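Local coordinates for protein N-acetyl-L-2,4-diaminobutyric acid deacetylase (Ruegeria pomeroyi, PDB 6TWL) that probably removes the acetyl group from N-acetyl-L-2,4-diaminobutyrate during ectoine breakdown, as a zinc-dependent hydrolase of the succinylglutamate desuccinylase/aspartoacylase family, at residues D13-F18 / V42-A47; E78-R83 / G236-E241. One frame throughout, in Å; residues are numbered along the deposited sequence.

Interaction 1: residues D13-F18 / V42-A47; sequences DRDGVF and VIKNGA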
# COMPACT_ATOMS: atom_id res chain seq x y z
N ASP A 13 -14.02 13.95 -15.56
CA ASP A 13 -15.47 13.89 -15.56
C ASP A 13 -16.05 13.33 -16.85
O ASP A 13 -17.27 13.20 -16.96
CB ASP A 13 -16.03 15.29 -15.32
CG ASP A 13 -15.27 16.35 -16.11
OD1 ASP A 13 -15.54 16.51 -17.31
OD2 ASP A 13 -14.37 16.99 -15.52
N ARG A 14 -15.21 13.02 -17.84
CA ARG A 14 -15.67 12.68 -19.18
C ARG A 14 -15.42 11.20 -19.46
O ARG A 14 -14.49 10.60 -18.93
CB ARG A 14 -14.98 13.55 -20.23
CG ARG A 14 -15.62 14.91 -20.42
CD ARG A 14 -14.67 15.91 -21.07
NE ARG A 14 -14.03 15.37 -22.26
CZ ARG A 14 -13.18 16.06 -23.02
NH1 ARG A 14 -12.88 17.31 -22.72
NH2 ARG A 14 -12.64 15.49 -24.09
N ASP A 15 -16.28 10.63 -20.31
CA ASP A 15 -16.18 9.22 -20.65
C ASP A 15 -15.03 8.98 -21.63
O ASP A 15 -14.80 9.77 -22.54
CB ASP A 15 -17.49 8.72 -21.24
CG ASP A 15 -18.58 8.58 -20.20
OD1 ASP A 15 -18.52 9.28 -19.17
OD2 ASP A 15 -19.51 7.77 -20.41
N GLY A 16 -14.32 7.87 -21.43
CA GLY A 16 -13.22 7.47 -22.28
C GLY A 16 -12.01 7.09 -21.46
O GLY A 16 -12.06 6.96 -20.24
N VAL A 17 -10.89 6.90 -22.16
CA VAL A 17 -9.60 6.58 -21.55
C VAL A 17 -8.72 7.81 -21.68
O VAL A 17 -8.52 8.33 -22.79
CB VAL A 17 -8.95 5.36 -22.20
CG1 VAL A 17 -7.63 5.02 -21.52
CG2 VAL A 17 -9.90 4.17 -22.16
N PHE A 18 -8.18 8.29 -20.56
CA PHE A 18 -7.42 9.53 -20.52
C PHE A 18 -6.14 9.32 -19.74
O PHE A 18 -6.18 8.91 -18.57
CB PHE A 18 -8.24 10.66 -19.89
CG PHE A 18 -9.45 11.05 -20.69
CD1 PHE A 18 -9.34 11.87 -21.80
CD2 PHE A 18 -10.71 10.59 -20.32
CE1 PHE A 18 -10.46 12.22 -22.53
CE2 PHE A 18 -11.83 10.95 -21.05
CZ PHE A 18 -11.70 11.76 -22.15
N VAL A 42 -7.34 8.32 -16.03
CA VAL A 42 -8.75 8.27 -15.66
C VAL A 42 -9.50 7.51 -16.74
O VAL A 42 -9.37 7.83 -17.93
CB VAL A 42 -9.35 9.68 -15.46
CG1 VAL A 42 -10.84 9.58 -15.19
CG2 VAL A 42 -8.64 10.40 -14.33
N ILE A 43 -10.25 6.50 -16.33
CA ILE A 43 -11.10 5.72 -17.22
C ILE A 43 -12.50 5.78 -16.65
O ILE A 43 -12.77 5.24 -15.57
CB ILE A 43 -10.61 4.27 -17.35
CG1 ILE A 43 -9.16 4.24 -17.83
CG2 ILE A 43 -11.51 3.48 -18.30
CD1 ILE A 43 -8.57 2.87 -17.87
N LYS A 44 -13.40 6.44 -17.37
CA LYS A 44 -14.79 6.57 -16.94
C LYS A 44 -15.70 6.13 -18.08
O LYS A 44 -15.41 6.37 -19.25
CB LYS A 44 -15.13 8.00 -16.51
CG LYS A 44 -16.60 8.19 -16.13
CD LYS A 44 -16.98 9.64 -15.97
CE LYS A 44 -18.27 9.78 -15.18
NZ LYS A 44 -18.04 9.73 -13.71
N ASN A 45 -16.81 5.49 -17.71
CA ASN A 45 -17.79 5.02 -18.68
C ASN A 45 -19.08 4.73 -17.94
O ASN A 45 -19.06 4.26 -16.80
CB ASN A 45 -17.30 3.77 -19.40
CG ASN A 45 -18.19 3.37 -20.55
OD1 ASN A 45 -18.51 4.19 -21.42
ND2 ASN A 45 -18.61 2.11 -20.57
N GLY A 46 -20.21 5.02 -18.59
CA GLY A 46 -21.52 4.77 -18.02
C GLY A 46 -21.66 5.36 -16.63
O GLY A 46 -21.14 6.44 -16.33
N ALA A 47 -22.37 4.64 -15.77
CA ALA A 47 -22.64 5.08 -14.41
C ALA A 47 -22.13 4.04 -13.42
O ALA A 47 -22.27 2.83 -13.64
CB ALA A 47 -24.14 5.31 -14.20
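K44 O is approached by two groups of the 13-18 segment. G16 N bonds it at 2.9 Å, and the CA-H of D15 adds a contact of 3.3 Å between D15 CA and K44 O. K44 N answers to G16 O, so G16 and K44 form a hydrogen-bonded antiparallel pair. F18 and V42 make the next such pair, with F18 N 2.9 Å from V42 O; V42 N returns the bond to F18 O. The edge of the F18 ring comes near V42 O. Between these pairs, V17 and I43 are non-hydrogen-bonded neighbours whose side chains lie alongside each other, V17 CG1 4.1 Å from I43 CG1, on the face opposite F18, V42 and K44. G16 has backbone angles that call for glycine, and a side chain there would also crowd the F18 ring.

Just before strand 16-24 begins, the D15 side chain runs across that of K44 at an angle. The carboxylate meets the methylenes of the lysine, D15 OD1 being 3.6 Å from K44 CD. A bend at the last torsion of K44 (chi4 83°) turns the ammonium off the line of its chain, and K44 NZ stays 5.5 Å from D15 OD1, too far for direct charge pairing. The other oxygen, D15 OD2, accepts a weak bond from G46 N at 3.4 Å. The contact lies at the open end of the hairpin, where strand 16-24 begins and strand 36-45 ends; I10 and P11 lie against F18, while I43 packs on T75. Four backbone bonds thus set the register, and at this exposed end D15 adds a weak bond from G46 N and a contact with the K44 methylenes alone, its charge unmatched by the lysine ammonium.

Interaction 2: residues E78-R83 / G236-E241; sequences EDVTGR and GILKGE
K239 and D79 meet with their side chains crossing at an angle, K239 CE lying against D79 CA and CB before the ammonium reaches the carboxylate. K239 NZ lies 3.0 Å from D79 OD2 in a salt bridge that uses the anti lone pair of the oxygen. The first torsion of K239 (chi1 67°) places CG between the backbone N and the carbonyl carbon, and a bend at chi3 swings the tip back to D79. D79 OD1 is held separately by S76 OG, which would limit rotation of the carboxylate. An alanine here would remove the carboxylate, probably leaving the K239 ammonium without its mate and freer to turn, and S76 OG without this partner.

V80 and I237 instead lie side by side, V80 CG1 3.7 Å from I237 CG2, while the other V80 methyl, CG2, is touched by L238 CD2 at 3.9 Å, the two side chains crossing at an angle. T81 grips two successive carbonyls: T81 N to I237 O at 2.7 Å, and T81 OG1 to G236 O at 2.8 Å, tilted 32° from the plane of the G236 carbonyl. G236 closes helix 218-234 in a Schellman motif, so T81 bonds the chain just where it leaves the helix. L238 folds back on R229, L232 and I233 of that helix, and I237 rests on P49, beside the start of strand 82-87.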
# COMPACT_ATOMS: atom_id res chain seq x y z
N GLU A 78 -15.25 0.56 -22.41
CA GLU A 78 -16.32 -0.43 -22.43
C GLU A 78 -16.25 -1.40 -21.25
O GLU A 78 -17.26 -2.00 -20.89
CB GLU A 78 -16.28 -1.21 -23.75
CG GLU A 78 -17.44 -2.18 -23.96
CD GLU A 78 -17.42 -2.84 -25.33
OE1 GLU A 78 -16.40 -2.72 -26.03
OE2 GLU A 78 -18.43 -3.47 -25.70
N ASP A 79 -15.07 -1.55 -20.64
CA ASP A 79 -14.93 -2.46 -19.51
C ASP A 79 -15.38 -1.86 -18.18
O ASP A 79 -15.55 -2.61 -17.21
CB ASP A 79 -13.49 -2.95 -19.38
CG ASP A 79 -12.87 -3.34 -20.72
OD1 ASP A 79 -11.73 -2.93 -20.99
OD2 ASP A 79 -13.55 -4.04 -21.50
N VAL A 80 -15.57 -0.55 -18.11
CA VAL A 80 -15.79 0.13 -16.84
C VAL A 80 -17.24 0.58 -16.75
O VAL A 80 -17.84 1.02 -17.74
CB VAL A 80 -14.82 1.32 -16.69
CG1 VAL A 80 -15.08 2.08 -15.40
CG2 VAL A 80 -13.39 0.82 -16.74
N THR A 81 -17.82 0.43 -15.56
CA THR A 81 -19.13 0.99 -15.22
C THR A 81 -18.91 1.81 -13.95
O THR A 81 -18.95 1.27 -12.84
CB THR A 81 -20.18 -0.09 -15.02
OG1 THR A 81 -19.69 -1.07 -14.10
CG2 THR A 81 -20.50 -0.76 -16.35
N GLY A 82 -18.66 3.10 -14.12
CA GLY A 82 -18.18 3.93 -13.03
C GLY A 82 -16.96 4.72 -13.44
O GLY A 82 -16.92 5.28 -14.54
N ARG A 83 -15.95 4.76 -12.58
CA ARG A 83 -14.77 5.55 -12.89
C ARG A 83 -13.57 5.03 -12.11
O ARG A 83 -13.68 4.71 -10.92
CB ARG A 83 -15.00 7.04 -12.58
CG ARG A 83 -13.75 7.89 -12.71
CD ARG A 83 -14.04 9.36 -12.51
NE ARG A 83 -14.63 9.64 -11.21
CZ ARG A 83 -14.85 10.86 -10.74
NH1 ARG A 83 -14.52 11.92 -11.47
NH2 ARG A 83 -15.40 11.03 -9.54
N GLY A 236 -18.29 -3.35 -8.44
CA GLY A 236 -19.20 -3.06 -9.53
C GLY A 236 -18.68 -2.08 -10.55
O GLY A 236 -19.47 -1.51 -11.31
N ILE A 237 -17.37 -1.86 -10.60
CA ILE A 237 -16.76 -0.96 -11.57
C ILE A 237 -16.28 -1.72 -12.80
O ILE A 237 -16.42 -1.23 -13.92
CB ILE A 237 -15.61 -0.18 -10.91
CG1 ILE A 237 -16.13 0.67 -9.75
CG2 ILE A 237 -14.90 0.70 -11.92
CD1 ILE A 237 -15.06 1.48 -9.06
N LEU A 238 -15.73 -2.91 -12.61
CA LEU A 238 -15.22 -3.73 -13.69
C LEU A 238 -16.13 -4.92 -13.93
O LEU A 238 -16.78 -5.43 -13.01
CB LEU A 238 -13.80 -4.21 -13.39
CG LEU A 238 -12.65 -3.34 -13.91
CD1 LEU A 238 -11.37 -4.15 -14.01
CD2 LEU A 238 -13.00 -2.73 -15.26
N LYS A 239 -16.18 -5.38 -15.18
CA LYS A 239 -16.97 -6.54 -15.55
C LYS A 239 -16.11 -7.79 -15.45
O LYS A 239 -14.92 -7.78 -15.76
CB LYS A 239 -17.52 -6.40 -16.97
CG LYS A 239 -16.45 -6.42 -18.06
CD LYS A 239 -17.03 -6.24 -19.46
CE LYS A 239 -16.10 -5.38 -20.27
NZ LYS A 239 -16.17 -5.39 -21.76
N GLY A 240 -16.72 -8.88 -14.98
CA GLY A 240 -16.07 -10.17 -15.06
C GLY A 240 -16.38 -11.03 -13.85
O GLY A 240 -17.18 -10.68 -12.99
N GLU A 241 -15.69 -12.17 -13.81
CA GLU A 241 -15.84 -13.18 -12.77
C GLU A 241 -14.65 -13.10 -11.82
O GLU A 241 -13.51 -12.94 -12.25
CB GLU A 241 -15.93 -14.58 -13.38
CG GLU A 241 -17.26 -14.88 -14.03
CD GLU A 241 -18.43 -14.71 -13.08
OE1 GLU A 241 -18.43 -15.37 -12.02
OE2 GLU A 241 -19.34 -13.91 -13.39

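Overall arrangement
Interactions 1 and 2 follow each other along the chain and stand with centres about 11 Å apart near one edge of the mixed sheet, where strands 16-24, 36-45 and 82-87 lie in succession. Three contacts couple them: N45 ND2 lies 3.1 Å from V80 O, N45 O lies 2.9 Å from G82 N, and I43 CG2 packs 3.6 Å from V80 CG2. Through strand 36-45, which lies between 16-24 and 82-87, the N-terminal hairpin is joined to the turn that receives the end of helix 218-234. Both contacts lie away from the zinc site of H58, E61, H144 and E209, which holds no metal in this apo structure.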